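Local coordinates for protein dihydropteridine reductase (Caenorhabditis elegans, PDB 1OOE) that probably reduces quinonoid dihydrobiopterin to tetrahydrobiopterin with NADH or NADPH, as a homodimeric short-chain dehydrogenase/reductase, at residues G4-Y9 with G75-A80; G27-N32 with Q40-I45. All blocks are in the same frame, centred on the assembly; numbering follows the deposited sequence. Where two conformers were deposited one is given.

Interaction 1 of 2, residues G4-Y9 with G75-A80; sequences GKVIVY and GVFCVA
Two neighbouring parallel strands at the heart of the Rossmann fold meet here, Ile7 pairing with Val76, Val8 with Phe77 and Tyr9 with Cys78. The axes of the two short strand segments come within 4.8 Å. Gly75 O accepts Ile7 N at 3.0 Å, and Ile7 O takes Phe77 N at 2.8 Å. Phe77 O in turn accepts Tyr9 N. The last bond, Val79 N to Tyr9 O at 2.9 Å, carries the pairing just past the end of strand 73-78.

Val6, Val8 and Phe77 share one face of the sheet, where helix 14-25 packs on Val6 and Phe77. Phe77 CG stands anti to its carbonyl carbon (chi1 -46°), which turns the ring back over Gly75 and beside Val6. Phe77 CE2 lies 3.9 Å from Val6 CB, while Val8 CG2 comes to the ring edge. One ring face covers Gly75 C, leaving little room for a side chain there. Phe23 of helix 14-25 also meets the ring.

Ile7, Val76, Tyr9 and Cys78 occupy the other face, where helix 93-118 packs on Tyr9 and Cys78. Val79 touches helix 14-25, which follows a probable glycine-rich dinucleotide-binding turn. Ala80 CB sits 4.0 Å from Tyr9 CD1. Cys78 SG makes an oblique sulfur-aromatic contact with the Tyr9 ring, 4.6 Å from its centroid and 27° off its normal.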
# COMPACT_ATOMS: atom_id res chain seq x y z
N GLY A 4 6.90 7.13 -32.83
CA GLY A 4 6.50 6.10 -31.89
C GLY A 4 5.22 6.48 -31.18
O GLY A 4 4.59 7.48 -31.52
N LYS A 5 4.82 5.67 -30.21
CA LYS A 5 3.60 5.94 -29.46
C LYS A 5 3.87 5.86 -27.96
O LYS A 5 4.69 5.05 -27.52
CB LYS A 5 2.51 4.92 -29.82
CG LYS A 5 2.09 4.91 -31.28
CD LYS A 5 1.06 3.81 -31.54
CE LYS A 5 0.65 3.73 -33.01
NZ LYS A 5 1.77 3.33 -33.91
N VAL A 6 3.19 6.70 -27.19
CA VAL A 6 3.34 6.70 -25.74
C VAL A 6 1.99 6.95 -25.08
O VAL A 6 1.11 7.59 -25.66
CB VAL A 6 4.36 7.77 -25.24
CG1 VAL A 6 5.76 7.45 -25.76
CG2 VAL A 6 3.93 9.15 -25.68
N ILE A 7 1.84 6.42 -23.88
CA ILE A 7 0.62 6.59 -23.10
C ILE A 7 0.92 7.48 -21.90
O ILE A 7 1.91 7.26 -21.20
CB ILE A 7 0.10 5.23 -22.58
CG1 ILE A 7 -0.39 4.38 -23.75
CG2 ILE A 7 -1.00 5.45 -21.53
CD1 ILE A 7 -0.77 2.96 -23.34
N VAL A 8 0.08 8.49 -21.68
CA VAL A 8 0.25 9.38 -20.53
C VAL A 8 -1.01 9.23 -19.69
O VAL A 8 -2.09 9.67 -20.09
CB VAL A 8 0.39 10.86 -20.96
CG1 VAL A 8 0.50 11.75 -19.71
CG2 VAL A 8 1.63 11.05 -21.83
N TYR A 9 -0.86 8.58 -18.54
CA TYR A 9 -1.96 8.35 -17.61
C TYR A 9 -1.91 9.54 -16.67
O TYR A 9 -1.03 9.63 -15.81
CB TYR A 9 -1.69 7.04 -16.86
CG TYR A 9 -2.89 6.38 -16.21
CD1 TYR A 9 -3.81 7.12 -15.47
CD2 TYR A 9 -3.06 5.00 -16.28
CE1 TYR A 9 -4.88 6.50 -14.81
CE2 TYR A 9 -4.11 4.37 -15.63
CZ TYR A 9 -5.02 5.11 -14.89
OH TYR A 9 -6.04 4.48 -14.23
N GLY A 75 6.47 3.67 -24.41
CA GLY A 75 6.46 4.02 -23.01
C GLY A 75 5.07 4.26 -22.45
O GLY A 75 4.15 4.61 -23.18
N VAL A 76 4.94 4.02 -21.15
CA VAL A 76 3.69 4.24 -20.42
C VAL A 76 4.14 5.11 -19.25
O VAL A 76 4.98 4.70 -18.45
CB VAL A 76 3.10 2.91 -19.88
CG1 VAL A 76 1.87 3.18 -19.02
CG2 VAL A 76 2.72 2.00 -21.05
N PHE A 77 3.62 6.33 -19.17
CA PHE A 77 4.00 7.26 -18.11
C PHE A 77 2.80 7.57 -17.23
O PHE A 77 1.82 8.14 -17.70
CB PHE A 77 4.54 8.56 -18.72
CG PHE A 77 5.53 8.35 -19.84
CD1 PHE A 77 6.57 7.43 -19.72
CD2 PHE A 77 5.42 9.09 -21.01
CE1 PHE A 77 7.49 7.26 -20.76
CE2 PHE A 77 6.33 8.93 -22.06
CZ PHE A 77 7.37 8.01 -21.93
N CYS A 78 2.87 7.18 -15.96
CA CYS A 78 1.77 7.41 -15.03
C CYS A 78 2.09 8.50 -14.01
O CYS A 78 2.96 8.32 -13.15
CB CYS A 78 1.44 6.11 -14.29
SG CYS A 78 -0.04 6.20 -13.26
N VAL A 79 1.38 9.62 -14.11
CA VAL A 79 1.58 10.75 -13.21
C VAL A 79 0.27 11.22 -12.58
O VAL A 79 0.16 12.36 -12.12
CB VAL A 79 2.24 11.94 -13.96
CG1 VAL A 79 3.66 11.56 -14.37
CG2 VAL A 79 1.41 12.31 -15.19
N ALA A 80 -0.72 10.33 -12.55
CA ALA A 80 -2.03 10.65 -12.00
C ALA A 80 -2.07 10.68 -10.47
O ALA A 80 -1.23 10.08 -9.81
CB ALA A 80 -3.06 9.66 -12.52

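Interaction 2 of 2, residues G27-N32 with Q40-I45; sequences GYTVLN and QADSNI
Asn32 and Asn44 join their side-chain amides across the two strands. The amide planes stand 77° apart. Asn32 ND2 gives an N-H, close to its own amide plane, to Asn44 OD1 at 2.9 Å. With CG anti to the backbone N (chi1 167°), the Asn32 amide swings across to Asn44. Asn44 OD1 also accepts Asn38 N, so two donors grip it. Replacing Asn32 with an alanine would probably leave Asn44 OD1 without one of its donors and its amide freer to turn.

Thr29 and Asp42 cross at about a right angle, Thr29 CG2 touching Asp42 CB at 3.6 Å. Asp42 OD1 receives Val30 N at 3.1 Å, from above the carboxylate plane. Water 1 donates to the same oxygen and to Tyr28 O. On the sheet face opposite Asn32 and Asn44, Leu31 CG packs on Ser43 CB at 3.9 Å, and Ser43 OG bonds to Ser67 of helix 53-68.

Just before strand 43-46, Asp42 N bonds to Val30 O at 2.9 Å, and Ser43 N adds a weak bond to the same oxygen. Asn32 N to Ser43 O and Ile45 N to Asn32 O continue the parallel pairing of 28-34 with 43-46, an edge strand of this chain's Rossmann-fold sheet.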
# COMPACT_ATOMS: atom_id res chain seq x y z
N GLY A 27 7.49 14.38 -32.33
CA GLY A 27 7.05 13.36 -33.27
C GLY A 27 6.33 12.11 -32.80
O GLY A 27 6.12 11.20 -33.60
N TYR A 28 5.95 12.04 -31.53
CA TYR A 28 5.25 10.86 -31.04
C TYR A 28 3.73 10.99 -31.09
O TYR A 28 3.19 12.09 -31.05
CB TYR A 28 5.65 10.55 -29.59
CG TYR A 28 7.03 9.97 -29.41
CD1 TYR A 28 8.16 10.78 -29.47
CD2 TYR A 28 7.21 8.60 -29.19
CE1 TYR A 28 9.44 10.25 -29.30
CE2 TYR A 28 8.48 8.06 -29.03
CZ TYR A 28 9.59 8.89 -29.08
OH TYR A 28 10.85 8.36 -28.93
N THR A 29 3.06 9.85 -31.20
CA THR A 29 1.60 9.80 -31.17
C THR A 29 1.36 9.63 -29.68
O THR A 29 2.01 8.81 -29.04
CB THR A 29 1.06 8.56 -31.90
OG1 THR A 29 1.43 8.61 -33.28
CG2 THR A 29 -0.46 8.49 -31.78
N VAL A 30 0.43 10.40 -29.12
CA VAL A 30 0.18 10.31 -27.68
C VAL A 30 -1.24 9.96 -27.28
O VAL A 30 -2.21 10.58 -27.74
CB VAL A 30 0.58 11.63 -26.97
CG1 VAL A 30 0.47 11.46 -25.46
CG2 VAL A 30 1.99 12.04 -27.38
N LEU A 31 -1.36 8.96 -26.42
CA LEU A 31 -2.66 8.53 -25.93
C LEU A 31 -2.80 9.03 -24.50
O LEU A 31 -1.93 8.78 -23.66
CB LEU A 31 -2.78 7.01 -25.95
CG LEU A 31 -2.78 6.31 -27.31
CD1 LEU A 31 -1.39 6.32 -27.92
CD2 LEU A 31 -3.26 4.87 -27.13
N ASN A 32 -3.89 9.74 -24.22
CA ASN A 32 -4.15 10.26 -22.88
C ASN A 32 -5.20 9.43 -22.16
O ASN A 32 -6.22 9.05 -22.75
CB ASN A 32 -4.63 11.71 -22.95
CG ASN A 32 -5.22 12.18 -21.62
OD1 ASN A 32 -4.51 12.30 -20.63
ND2 ASN A 32 -6.53 12.44 -21.61
N GLN A 40 -5.55 17.79 -27.16
CA GLN A 40 -4.27 17.84 -27.86
C GLN A 40 -3.73 16.43 -28.14
O GLN A 40 -2.83 16.25 -28.95
CB GLN A 40 -3.24 18.63 -27.05
CG GLN A 40 -3.62 20.09 -26.85
CD GLN A 40 -3.91 20.80 -28.16
OE1 GLN A 40 -3.05 20.90 -29.04
NE2 GLN A 40 -5.14 21.29 -28.30
N ALA A 41 -4.30 15.44 -27.46
CA ALA A 41 -3.88 14.05 -27.63
C ALA A 41 -4.44 13.44 -28.92
O ALA A 41 -5.48 13.87 -29.42
CB ALA A 41 -4.33 13.23 -26.44
N ASP A 42 -3.75 12.43 -29.44
CA ASP A 42 -4.19 11.76 -30.67
C ASP A 42 -5.34 10.81 -30.36
O ASP A 42 -6.19 10.54 -31.20
CB ASP A 42 -3.04 10.98 -31.31
CG ASP A 42 -1.92 11.89 -31.79
OD1 ASP A 42 -1.08 12.30 -30.97
OD2 ASP A 42 -1.90 12.20 -33.00
N SER A 43 -5.34 10.29 -29.13
CA SER A 43 -6.37 9.38 -28.66
C SER A 43 -6.65 9.65 -27.20
O SER A 43 -5.73 9.93 -26.42
CB SER A 43 -5.93 7.92 -28.83
OG SER A 43 -6.03 7.51 -30.18
N ASN A 44 -7.92 9.59 -26.82
CA ASN A 44 -8.32 9.82 -25.44
C ASN A 44 -9.07 8.63 -24.87
O ASN A 44 -10.05 8.16 -25.44
CB ASN A 44 -9.19 11.08 -25.35
CG ASN A 44 -8.37 12.35 -25.31
OD1 ASN A 44 -7.70 12.63 -24.31
ND2 ASN A 44 -8.41 13.13 -26.39
N ILE A 45 -8.58 8.14 -23.74
CA ILE A 45 -9.18 7.02 -23.04
C ILE A 45 -9.91 7.64 -21.85
O ILE A 45 -9.28 8.28 -21.01
CB ILE A 45 -8.09 6.04 -22.52
CG1 ILE A 45 -7.21 5.57 -23.68
CG2 ILE A 45 -8.75 4.86 -21.81
CD1 ILE A 45 -7.96 4.89 -24.80
O HOH W 1 0.91 13.51 -32.47

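Interactions 1 and 2 lie in one sheet, their centres about 9 Å apart. The four strands run in the order 43-46, 28-34, 4-9, 73-78. Gly4 O to Thr29 N and Val8 N to Leu31 O are probable hydrogen bonds joining the two contacts. Along the chain both segments of interaction 2 fall between those of interaction 1. Helix 14-25 links strands 4-9 and 28-34 and packs against both contacts. Helix 53-68 leads from strand 43-46 to strand 73-78. Interaction 2 lies within the first mononucleotide-binding unit, which in this family usually takes the adenosine side of the cofactor. Interaction 1 joins that unit to the second, at the seam where the dinucleotide usually lies.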